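Local coordinates for protein ABC transporter (Caldanaerobius, PDB 4G68) that probably binds xylan-derived oligosaccharides outside the cell and delivers them to the membrane part of an ABC transporter, at residues T48-P51 and A52-K55; T77-D80 and A81-K85; L195-K198 and D199-P202; L258-D261 and E262-E266; A400-T403 and H404-L407. All blocks are in the same frame, centred on the assembly; numbering follows the deposited sequence.

Interaction 1: residues T48-P51 and A52-K55; sequences TGEP and AKTK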
# COMPACT_ATOMS: atom_id res chain seq x y z
N THR C 48 12.82 5.35 2.31
CA THR C 48 14.22 5.06 2.04
C THR C 48 14.70 5.51 0.66
O THR C 48 15.87 5.88 0.49
CB THR C 48 14.46 3.56 2.21
OG1 THR C 48 15.78 3.24 1.81
CG2 THR C 48 13.48 2.73 1.40
N GLY C 49 13.80 5.48 -0.33
CA GLY C 49 14.17 5.81 -1.72
C GLY C 49 14.11 7.30 -2.00
O GLY C 49 13.46 8.07 -1.26
N GLU C 50 14.76 7.72 -3.08
CA GLU C 50 14.79 9.15 -3.45
C GLU C 50 13.64 9.51 -4.41
O GLU C 50 13.25 8.70 -5.25
CB GLU C 50 16.15 9.52 -4.07
CG GLU C 50 17.37 9.27 -3.19
CD GLU C 50 17.40 10.13 -1.95
OE1 GLU C 50 16.68 11.18 -1.90
OE2 GLU C 50 18.15 9.75 -1.03
N PRO C 51 13.12 10.76 -4.33
CA PRO C 51 13.57 11.86 -3.48
C PRO C 51 12.89 11.93 -2.07
O PRO C 51 13.12 12.91 -1.35
CB PRO C 51 13.19 13.09 -4.33
CG PRO C 51 11.92 12.67 -4.99
CD PRO C 51 12.12 11.21 -5.32
N ALA C 52 12.08 10.93 -1.70
CA ALA C 52 11.38 10.93 -0.39
C ALA C 52 12.36 11.09 0.77
O ALA C 52 12.16 11.97 1.61
CB ALA C 52 10.53 9.68 -0.20
N LYS C 53 13.44 10.29 0.75
CA LYS C 53 14.46 10.30 1.82
C LYS C 53 15.02 11.71 2.05
O LYS C 53 15.14 12.14 3.20
CB LYS C 53 15.57 9.29 1.54
CG LYS C 53 16.66 9.22 2.62
CD LYS C 53 17.91 8.55 2.04
CE LYS C 53 19.14 8.67 2.94
NZ LYS C 53 18.83 8.00 4.25
N THR C 54 15.33 12.40 0.95
CA THR C 54 15.84 13.80 0.96
C THR C 54 14.74 14.75 1.44
O THR C 54 14.99 15.64 2.26
CB THR C 54 16.31 14.25 -0.45
OG1 THR C 54 17.41 13.42 -0.89
CG2 THR C 54 16.74 15.74 -0.50
N LYS C 55 13.53 14.55 0.92
CA LYS C 55 12.39 15.37 1.36
C LYS C 55 12.03 15.28 2.85
O LYS C 55 11.69 16.31 3.48
CB LYS C 55 11.17 15.06 0.48
CG LYS C 55 11.46 15.38 -0.98
CD LYS C 55 11.48 16.87 -1.21
CE LYS C 55 10.07 17.31 -1.45
NZ LYS C 55 10.04 18.78 -1.48
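Pro-51, Lys-53 and Ala-52 carry most of this local contact, where the loop 48-51 turns into the helix. Pro-51 follows a cis peptide bond and takes the N-cap position, with its ring packed on Ser-287. Its carbonyl accepts from the next turn, with Lys-55 N 2.8 Å from Pro-51 O and an N-H...O angle of 165°. Lys-53 N reaches back in the same way to Gly-49 O (3.0 Å). Lys-53 CB lies 3.6 Å from Thr-48 O. The chain beyond it starts out opposite its own nitrogen (chi1 -179°), which carries CD alongside the loop to 3.3 Å from Glu-50 OE2. The ammonium end leads away, and Lys-53 NZ remains 5.6 Å from Glu-50 OE2. The other carboxylate oxygen, Glu-50 OE1, is met by the hydroxyl of Thr-54, OG1 lying 2.6 Å off, on the syn side but tilted about 32° out of the carboxylate plane; a weak bond from Thr-54 N joins it. Buried Ala-52 faces Phe-47, Ile-353 and Thr-355. This helix start follows strand 40-45 and opens the beta-alpha-beta crossover that continues through helix 52-66 to the parallel strand 71-76.

Interaction 2: residues T77-D80 and A81-K85; sequences TEND and AYKTK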
# COMPACT_ATOMS: atom_id res chain seq x y z
N THR C 77 14.37 2.93 7.88
CA THR C 77 14.56 1.50 7.65
C THR C 77 13.70 1.10 6.49
O THR C 77 12.55 1.53 6.41
CB THR C 77 14.12 0.68 8.88
OG1 THR C 77 14.77 1.19 10.06
CG2 THR C 77 14.45 -0.82 8.69
N GLU C 78 14.25 0.24 5.62
CA GLU C 78 13.50 -0.30 4.48
C GLU C 78 12.19 -0.94 4.97
O GLU C 78 12.15 -1.67 5.98
CB GLU C 78 14.35 -1.28 3.64
CG GLU C 78 13.62 -1.90 2.43
CD GLU C 78 12.70 -3.05 2.79
OE1 GLU C 78 13.01 -3.79 3.75
OE2 GLU C 78 11.61 -3.20 2.16
N ASN C 79 11.12 -0.62 4.24
CA ASN C 79 9.77 -1.16 4.44
C ASN C 79 9.64 -2.57 5.13
O ASN C 79 9.00 -2.71 6.21
CB ASN C 79 9.09 -1.18 3.04
CG ASN C 79 7.74 -1.76 3.06
OD1 ASN C 79 7.00 -1.56 4.03
ND2 ASN C 79 7.37 -2.51 2.02
N ASP C 80 10.20 -3.61 4.53
CA ASP C 80 9.97 -4.95 5.07
C ASP C 80 10.77 -5.20 6.34
O ASP C 80 10.28 -5.87 7.27
CB ASP C 80 10.20 -6.01 3.99
CG ASP C 80 9.01 -6.12 3.06
OD1 ASP C 80 7.94 -6.63 3.49
OD2 ASP C 80 9.12 -5.65 1.91
N ALA C 81 11.96 -4.63 6.39
CA ALA C 81 12.82 -4.66 7.58
C ALA C 81 12.21 -3.79 8.71
O ALA C 81 12.43 -4.05 9.91
CB ALA C 81 14.24 -4.20 7.23
N TYR C 82 11.46 -2.76 8.32
CA TYR C 82 10.87 -1.84 9.29
C TYR C 82 9.74 -2.56 10.06
O TYR C 82 9.56 -2.39 11.28
CB TYR C 82 10.35 -0.60 8.54
CG TYR C 82 9.67 0.38 9.45
CD1 TYR C 82 10.41 1.35 10.14
CD2 TYR C 82 8.28 0.37 9.62
CE1 TYR C 82 9.79 2.25 10.97
CE2 TYR C 82 7.64 1.26 10.49
CZ TYR C 82 8.40 2.19 11.15
OH TYR C 82 7.78 3.08 11.99
N LYS C 83 8.95 -3.35 9.34
CA LYS C 83 7.95 -4.20 9.98
C LYS C 83 8.53 -4.97 11.17
O LYS C 83 7.99 -4.93 12.30
CB LYS C 83 7.40 -5.17 8.94
CG LYS C 83 6.59 -4.42 7.88
CD LYS C 83 5.91 -5.39 6.94
CE LYS C 83 5.18 -4.58 5.88
NZ LYS C 83 5.47 -5.18 4.56
N THR C 84 9.63 -5.68 10.88
CA THR C 84 10.34 -6.45 11.90
C THR C 84 10.77 -5.59 13.06
O THR C 84 10.51 -5.93 14.22
CB THR C 84 11.53 -7.18 11.26
OG1 THR C 84 11.02 -8.04 10.24
CG2 THR C 84 12.32 -8.03 12.29
N LYS C 85 11.41 -4.46 12.73
CA LYS C 85 11.99 -3.54 13.70
C LYS C 85 10.98 -2.87 14.64
O LYS C 85 11.20 -2.81 15.88
CB LYS C 85 12.75 -2.43 12.97
CG LYS C 85 13.51 -1.51 13.90
CD LYS C 85 14.30 -0.44 13.15
CE LYS C 85 14.83 0.59 14.13
NZ LYS C 85 15.70 1.62 13.48
O HOH W 1 4.83 -3.01 3.11
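Lys-83 NZ is held by Asp-80 from the preceding turn and by a water bridged to Asn-79. Asp-80 OD1 forms a salt bridge with it at 3.1 Å, the ammonium standing above the carboxylate plane, and water 1 accepts from Lys-83 NZ at 2.7 Å while donating to Asn-79 OD1. Lys-83 lies alongside both Asn-79 and Asp-80, pointing the same way as each, and stays straight up to its last bond. Trp-102 and Trp-201 add cation-pi contacts to the same ammonium.

At the helix start, Glu-78 is the N-cap residue and uses both carboxylate oxygens. A fully trans first torsion followed by a bend at chi2 (-79°) folds the acid back over the first turn. Ala-81 N donates to Glu-78 OE1 at 3.0 Å, on the syn side but tilted out of the carboxylate plane, and Asp-80 N reaches Glu-78 OE2 at 2.8 Å from above that plane, along an almost straight N-H (173°). Thr-77 covers the flank: its CG2 is 3.7 Å from Ala-81 CB, its CB meets the edge of the Tyr-82 ring in plane, and its OG1 lies 3.5 Å from Lys-85 CD. The phenol end of Tyr-82 is bonded to Gln-100 O.

The second oxygen of Asp-80, OD2, accepts from Trp-201 NE1 and lies close to the Asp-199 carboxylate. Lys-83 and the indole N-H would therefore probably offset the mutual repulsion of the two acids and keep Asp-80 ionised.

Interaction 3: residues L195-K198 and D199-P202; sequences LGEK and DEWP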
# COMPACT_ATOMS: atom_id res chain seq x y z
N LEU C 195 7.21 -8.06 -11.76
CA LEU C 195 6.86 -8.34 -10.32
C LEU C 195 8.08 -8.78 -9.45
O LEU C 195 8.86 -9.64 -9.89
CB LEU C 195 5.69 -9.32 -10.22
CG LEU C 195 5.35 -9.93 -8.86
CD1 LEU C 195 4.84 -8.88 -7.84
CD2 LEU C 195 4.41 -11.12 -8.95
N GLY C 196 8.24 -8.22 -8.22
CA GLY C 196 9.15 -8.78 -7.25
C GLY C 196 8.43 -9.43 -6.09
O GLY C 196 7.87 -8.72 -5.24
N GLU C 197 8.46 -10.77 -6.02
CA GLU C 197 7.62 -11.53 -5.06
C GLU C 197 8.34 -12.04 -3.76
O GLU C 197 7.72 -12.63 -2.88
CB GLU C 197 6.85 -12.65 -5.79
CG GLU C 197 6.25 -13.78 -4.95
CD GLU C 197 5.03 -13.34 -4.11
OE1 GLU C 197 4.70 -12.12 -4.20
OE2 GLU C 197 4.42 -14.20 -3.38
N LYS C 198 9.62 -11.72 -3.62
CA LYS C 198 10.47 -12.19 -2.49
C LYS C 198 9.96 -11.89 -1.06
O LYS C 198 10.17 -12.69 -0.10
CB LYS C 198 11.84 -11.55 -2.60
CG LYS C 198 12.92 -12.28 -1.82
CD LYS C 198 14.24 -11.54 -1.95
CE LYS C 198 15.08 -11.70 -0.70
NZ LYS C 198 15.84 -12.98 -0.60
N ASP C 199 9.38 -10.71 -0.90
CA ASP C 199 8.84 -10.27 0.35
C ASP C 199 7.35 -10.55 0.40
O ASP C 199 6.72 -10.16 1.34
CB ASP C 199 9.22 -8.78 0.60
CG ASP C 199 10.76 -8.56 0.69
OD1 ASP C 199 11.39 -9.27 1.50
OD2 ASP C 199 11.34 -7.68 -0.00
N GLU C 200 6.82 -11.26 -0.60
CA GLU C 200 5.40 -11.80 -0.65
C GLU C 200 4.23 -10.82 -0.70
O GLU C 200 3.19 -11.10 -1.33
CB GLU C 200 5.17 -12.85 0.44
CG GLU C 200 6.37 -13.77 0.56
CD GLU C 200 6.14 -14.93 1.51
OE1 GLU C 200 5.23 -14.82 2.36
OE2 GLU C 200 6.86 -15.96 1.37
N TRP C 201 4.36 -9.70 0.01
CA TRP C 201 3.32 -8.72 -0.03
C TRP C 201 3.01 -8.17 -1.44
O TRP C 201 1.88 -8.05 -1.77
CB TRP C 201 3.42 -7.65 1.08
CG TRP C 201 4.49 -6.68 0.85
CD1 TRP C 201 5.79 -6.68 1.38
CD2 TRP C 201 4.44 -5.55 -0.07
NE1 TRP C 201 6.51 -5.63 0.88
CE2 TRP C 201 5.75 -4.91 0.01
CE3 TRP C 201 3.44 -4.97 -0.87
CZ2 TRP C 201 6.06 -3.78 -0.75
CZ3 TRP C 201 3.76 -3.86 -1.61
CH2 TRP C 201 5.04 -3.27 -1.55
N PRO C 202 4.01 -7.89 -2.28
CA PRO C 202 3.58 -7.31 -3.57
C PRO C 202 2.67 -8.23 -4.42
O PRO C 202 1.70 -7.75 -4.98
CB PRO C 202 4.90 -7.01 -4.28
CG PRO C 202 5.92 -6.96 -3.20
CD PRO C 202 5.47 -8.00 -2.20
O HOH W 2 8.94 -8.82 -2.71
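Two torsions fold Glu-197 back over Glu-200: chi1 (163°) swings CG to the far side from the main-chain N, and the chain then bends at chi2 (71°), which brings OE1 to 3.6 Å from Glu-200 CA. The same oxygen is 3.4 Å from Glu-200 O, an acceptor-acceptor approach and not a hydrogen bond. The backbone beneath forms a type I beta turn from Glu-197 to Glu-200, which Glu-200 N closes on Glu-197 O at 2.8 Å. Glu-200 is also the N-cap residue of helix 201-215.

A water bridges the residue before the turn to one within it. Water 2 donates to Gly-196 O and accepts from Asp-199 N, each at 2.7 Å. Beside it the ring of Pro-202 points at the glycine, its CG 3.3 Å from Gly-196 O. Leu-195 crosses the proline at about a right angle, bringing CD1 to 4.0 Å from Pro-202 CB, and it also packs on Phe-251, Phe-255 and Phe-412.

Glu-197 OE1 accepts a further, weak bond from Gly-203 N. This N-H at the helix start could partly stabilise the negative charge of the buried carboxylate, against the nearby carbonyl of Glu-200 and that residue's own carboxylate, whose OE2 lies 5.6 Å from Glu-197 OE2.

Interaction 4: residues L258-D261 and E262-E266; sequences LTRD and EATAE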
# COMPACT_ATOMS: atom_id res chain seq x y z
N LEU C 258 13.02 -11.63 -6.48
CA LEU C 258 13.19 -10.20 -6.59
C LEU C 258 12.23 -9.47 -5.63
O LEU C 258 11.11 -9.98 -5.33
CB LEU C 258 13.06 -9.71 -8.06
CG LEU C 258 14.27 -9.28 -8.94
CD1 LEU C 258 15.51 -10.18 -8.92
CD2 LEU C 258 13.81 -9.05 -10.37
N THR C 259 12.70 -8.33 -5.13
CA THR C 259 11.96 -7.50 -4.17
C THR C 259 11.07 -6.50 -4.89
O THR C 259 11.16 -6.37 -6.10
CB THR C 259 12.91 -6.71 -3.27
OG1 THR C 259 13.65 -5.76 -4.05
CG2 THR C 259 13.88 -7.64 -2.51
N ARG C 260 10.20 -5.80 -4.16
CA ARG C 260 9.39 -4.72 -4.76
C ARG C 260 10.32 -3.70 -5.49
O ARG C 260 10.03 -3.32 -6.62
CB ARG C 260 8.57 -4.03 -3.66
CG ARG C 260 7.66 -2.87 -4.12
CD ARG C 260 8.35 -1.50 -4.12
NE ARG C 260 8.83 -1.11 -2.80
CZ ARG C 260 8.10 -0.43 -1.90
NH1 ARG C 260 6.81 -0.06 -2.15
NH2 ARG C 260 8.67 -0.13 -0.72
N ASP C 261 11.38 -3.27 -4.80
CA ASP C 261 12.30 -2.23 -5.33
C ASP C 261 13.04 -2.67 -6.60
O ASP C 261 13.34 -1.86 -7.46
CB ASP C 261 13.33 -1.82 -4.29
CG ASP C 261 12.75 -0.99 -3.14
OD1 ASP C 261 11.55 -0.67 -3.12
OD2 ASP C 261 13.54 -0.67 -2.24
N GLU C 262 13.38 -3.95 -6.70
CA GLU C 262 13.96 -4.51 -7.91
C GLU C 262 12.92 -4.52 -9.03
O GLU C 262 13.24 -4.33 -10.19
CB GLU C 262 14.51 -5.91 -7.64
CG GLU C 262 15.71 -5.84 -6.67
CD GLU C 262 16.48 -7.13 -6.48
OE1 GLU C 262 15.94 -8.12 -5.99
OE2 GLU C 262 17.68 -7.12 -6.78
N ALA C 263 11.66 -4.74 -8.67
CA ALA C 263 10.60 -4.73 -9.67
C ALA C 263 10.30 -3.33 -10.22
O ALA C 263 10.19 -3.16 -11.43
CB ALA C 263 9.35 -5.37 -9.10
N THR C 264 10.15 -2.33 -9.33
CA THR C 264 9.99 -0.93 -9.76
C THR C 264 11.21 -0.44 -10.62
O THR C 264 11.07 0.35 -11.57
CB THR C 264 9.71 0.01 -8.53
OG1 THR C 264 10.80 -0.08 -7.60
CG2 THR C 264 8.44 -0.43 -7.80
N ALA C 265 12.41 -0.91 -10.30
CA ALA C 265 13.56 -0.56 -11.16
C ALA C 265 13.44 -1.21 -12.57
O ALA C 265 13.68 -0.54 -13.58
CB ALA C 265 14.87 -0.97 -10.46
N GLU C 266 13.00 -2.48 -12.63
CA GLU C 266 12.61 -3.12 -13.88
C GLU C 266 11.69 -2.24 -14.71
O GLU C 266 12.01 -1.85 -15.85
CB GLU C 266 11.86 -4.40 -13.59
CG GLU C 266 12.61 -5.63 -14.04
CD GLU C 266 11.81 -6.91 -13.91
OE1 GLU C 266 10.61 -6.93 -13.62
OE2 GLU C 266 12.42 -7.96 -14.07
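Hydrogen bonds at the helix start centre on Thr-259 and Glu-262. The threonine hydroxyl sits between its own nitrogen and carbonyl carbon (chi1 65°), the crowded position, which aims it at the helix end: Glu-262 N donates to Thr-259 OG1 at 3.2 Å and 161°. In return Thr-259 N gives a weak, long bond to Glu-262 OE1 at 3.4 Å. This reciprocal pair is a capping box, with Thr-259 as N-cap of helix 260-268. Beyond it, Asp-261 O takes two donors from the same face of its plane, the Thr-264 hydroxyl (OG1 to O 3.1 Å) and Ala-265 N. Thr-264 thus bonds back to its own helix, its hydroxyl satisfied by a main-chain oxygen one turn earlier.

Van der Waals contact comes mainly from Leu-258, which crosses Glu-262 at about a right angle. Its CG lies 3.6 Å from Glu-262 CB and equally near the carboxylate oxygen OE1, so the leucine rests against both the aliphatic and the polar part of the acid. On another part of the helix the methyl of Thr-264, CG2, touches Arg-260 CD at 3.8 Å; Tyr-275 packs on both residues.

Charge pairing involves Arg-260. Bent at chi2 and chi3, its chain turns NE to Asp-261 OD1 (2.8 Å), which the donor meets nearly along the C-O axis, though OD1 lies 30° out of the guanidinium plane. Asp-281 takes NH1 in a second salt bridge, tying the helix to the loop beyond strand 274-278.

Interaction 5: residues A400-T403 and H404-L407; sequences AAQT and HKDL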
# COMPACT_ATOMS: atom_id res chain seq x y z
N ALA C 400 -2.01 -14.68 11.03
CA ALA C 400 -3.00 -14.76 9.95
C ALA C 400 -2.45 -14.07 8.72
O ALA C 400 -2.61 -14.57 7.59
CB ALA C 400 -4.34 -14.18 10.36
N ALA C 401 -1.77 -12.93 8.91
CA ALA C 401 -1.33 -12.18 7.73
C ALA C 401 -0.15 -12.86 7.06
O ALA C 401 0.01 -12.80 5.81
CB ALA C 401 -0.98 -10.77 8.13
N GLN C 402 0.71 -13.50 7.87
CA GLN C 402 1.80 -14.23 7.30
C GLN C 402 1.27 -15.45 6.54
O GLN C 402 1.77 -15.76 5.46
CB GLN C 402 2.81 -14.62 8.34
CG GLN C 402 4.01 -15.24 7.70
CD GLN C 402 4.91 -14.20 7.09
OE1 GLN C 402 5.52 -13.39 7.82
NE2 GLN C 402 5.05 -14.24 5.75
N THR C 403 0.25 -16.11 7.09
CA THR C 403 -0.36 -17.32 6.48
C THR C 403 -0.78 -17.02 5.00
O THR C 403 -0.36 -17.73 4.05
CB THR C 403 -1.51 -17.89 7.35
OG1 THR C 403 -1.00 -18.45 8.60
CG2 THR C 403 -2.32 -18.96 6.60
N HIS C 404 -1.60 -15.97 4.84
CA HIS C 404 -2.02 -15.47 3.53
C HIS C 404 -0.84 -15.23 2.63
O HIS C 404 -0.78 -15.79 1.54
CB HIS C 404 -2.88 -14.19 3.68
CG HIS C 404 -3.48 -13.70 2.38
ND1 HIS C 404 -3.98 -14.53 1.45
CD2 HIS C 404 -3.60 -12.43 1.86
CE1 HIS C 404 -4.40 -13.84 0.40
NE2 HIS C 404 -4.18 -12.54 0.65
N LYS C 405 0.12 -14.42 3.08
CA LYS C 405 1.31 -14.14 2.28
C LYS C 405 2.04 -15.39 1.85
O LYS C 405 2.51 -15.45 0.70
CB LYS C 405 2.29 -13.23 3.03
CG LYS C 405 1.81 -11.80 3.15
CD LYS C 405 2.65 -11.00 4.12
CE LYS C 405 4.11 -10.94 3.78
NZ LYS C 405 4.79 -10.35 4.94
N ASP C 406 2.16 -16.39 2.73
CA ASP C 406 2.98 -17.59 2.37
C ASP C 406 2.30 -18.47 1.34
O ASP C 406 2.97 -18.93 0.36
CB ASP C 406 3.37 -18.45 3.58
CG ASP C 406 4.25 -17.72 4.56
OD1 ASP C 406 5.02 -16.83 4.12
OD2 ASP C 406 4.16 -18.01 5.78
N LEU C 407 0.99 -18.63 1.54
CA LEU C 407 0.14 -19.41 0.67
C LEU C 407 -0.12 -18.75 -0.68
O LEU C 407 -0.32 -19.42 -1.67
CB LEU C 407 -1.22 -19.64 1.38
CG LEU C 407 -1.32 -20.60 2.60
CD1 LEU C 407 -2.74 -20.66 3.16
CD2 LEU C 407 -0.77 -22.00 2.31
O HOH W 3 6.99 -12.82 4.54
O HOH W 4 5.65 -10.97 7.37
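Gln-402 and Asp-406, one helical turn apart, set their flat ends almost parallel, with the amide and carboxylate planes 13° apart although the chains run obliquely to each other. Gln-402 NE2 donates to Asp-406 OD1 at 3.1 Å, coming from above the carboxylate plane, with an N-H...O angle of 137°. In the glutamine chi1 (-174°) puts CG within 3.4 Å of Asp-406 OD2, and the bend at chi2 then turns NE2 to OD1. Two waters join the amide to Lys-405: water 4 donates to Gln-402 OE1 and accepts from Lys-405 NZ at 2.7 Å, and water 3 takes Gln-402 NE2 at 2.7 Å with a weak link to the same ammonium. The methylenes of Lys-405 run past Ala-401 O, CG at 3.4 Å.

Elsewhere on the helix Thr-403 and Leu-407 lie side by side and point the same way, CG2 to CD1 3.9 Å. The Thr-403 hydroxyl bonds back to Asp-399 O. His-404 turns to other parts of the fold, bonded to Asp-208 and stacked on Trp-392.

The closeness of Asp-406 OD1 to Glu-200 OE1 suggests that one of the two acids may have a raised pKa, possibly with a shared proton; the Gln-402 N-H would ease their repulsion.

In the fold
All five contacts are local and follow one another along the chain; none nests in or crosses another. Interaction 1 closes the loop after strand 40-45 onto helix 52-66, and interaction 2 does the same after strand 71-76 at helix 79-91. Interaction 3 shapes the turn before helix 201-215, interaction 4 begins helix 260-268, and interaction 5 lies within helix 398-412. Interaction 3 touches interaction 2 through Asp-80 and Trp-201, interaction 4 through Lys-198 N and Leu-258 O, and interaction 5 through Glu-200 and Asp-406. Interactions 2 and 4 also meet, through Asn-79 and Arg-260. Interaction 1 touches none of the others, though its nearest atoms come within about 4 Å of interaction 2.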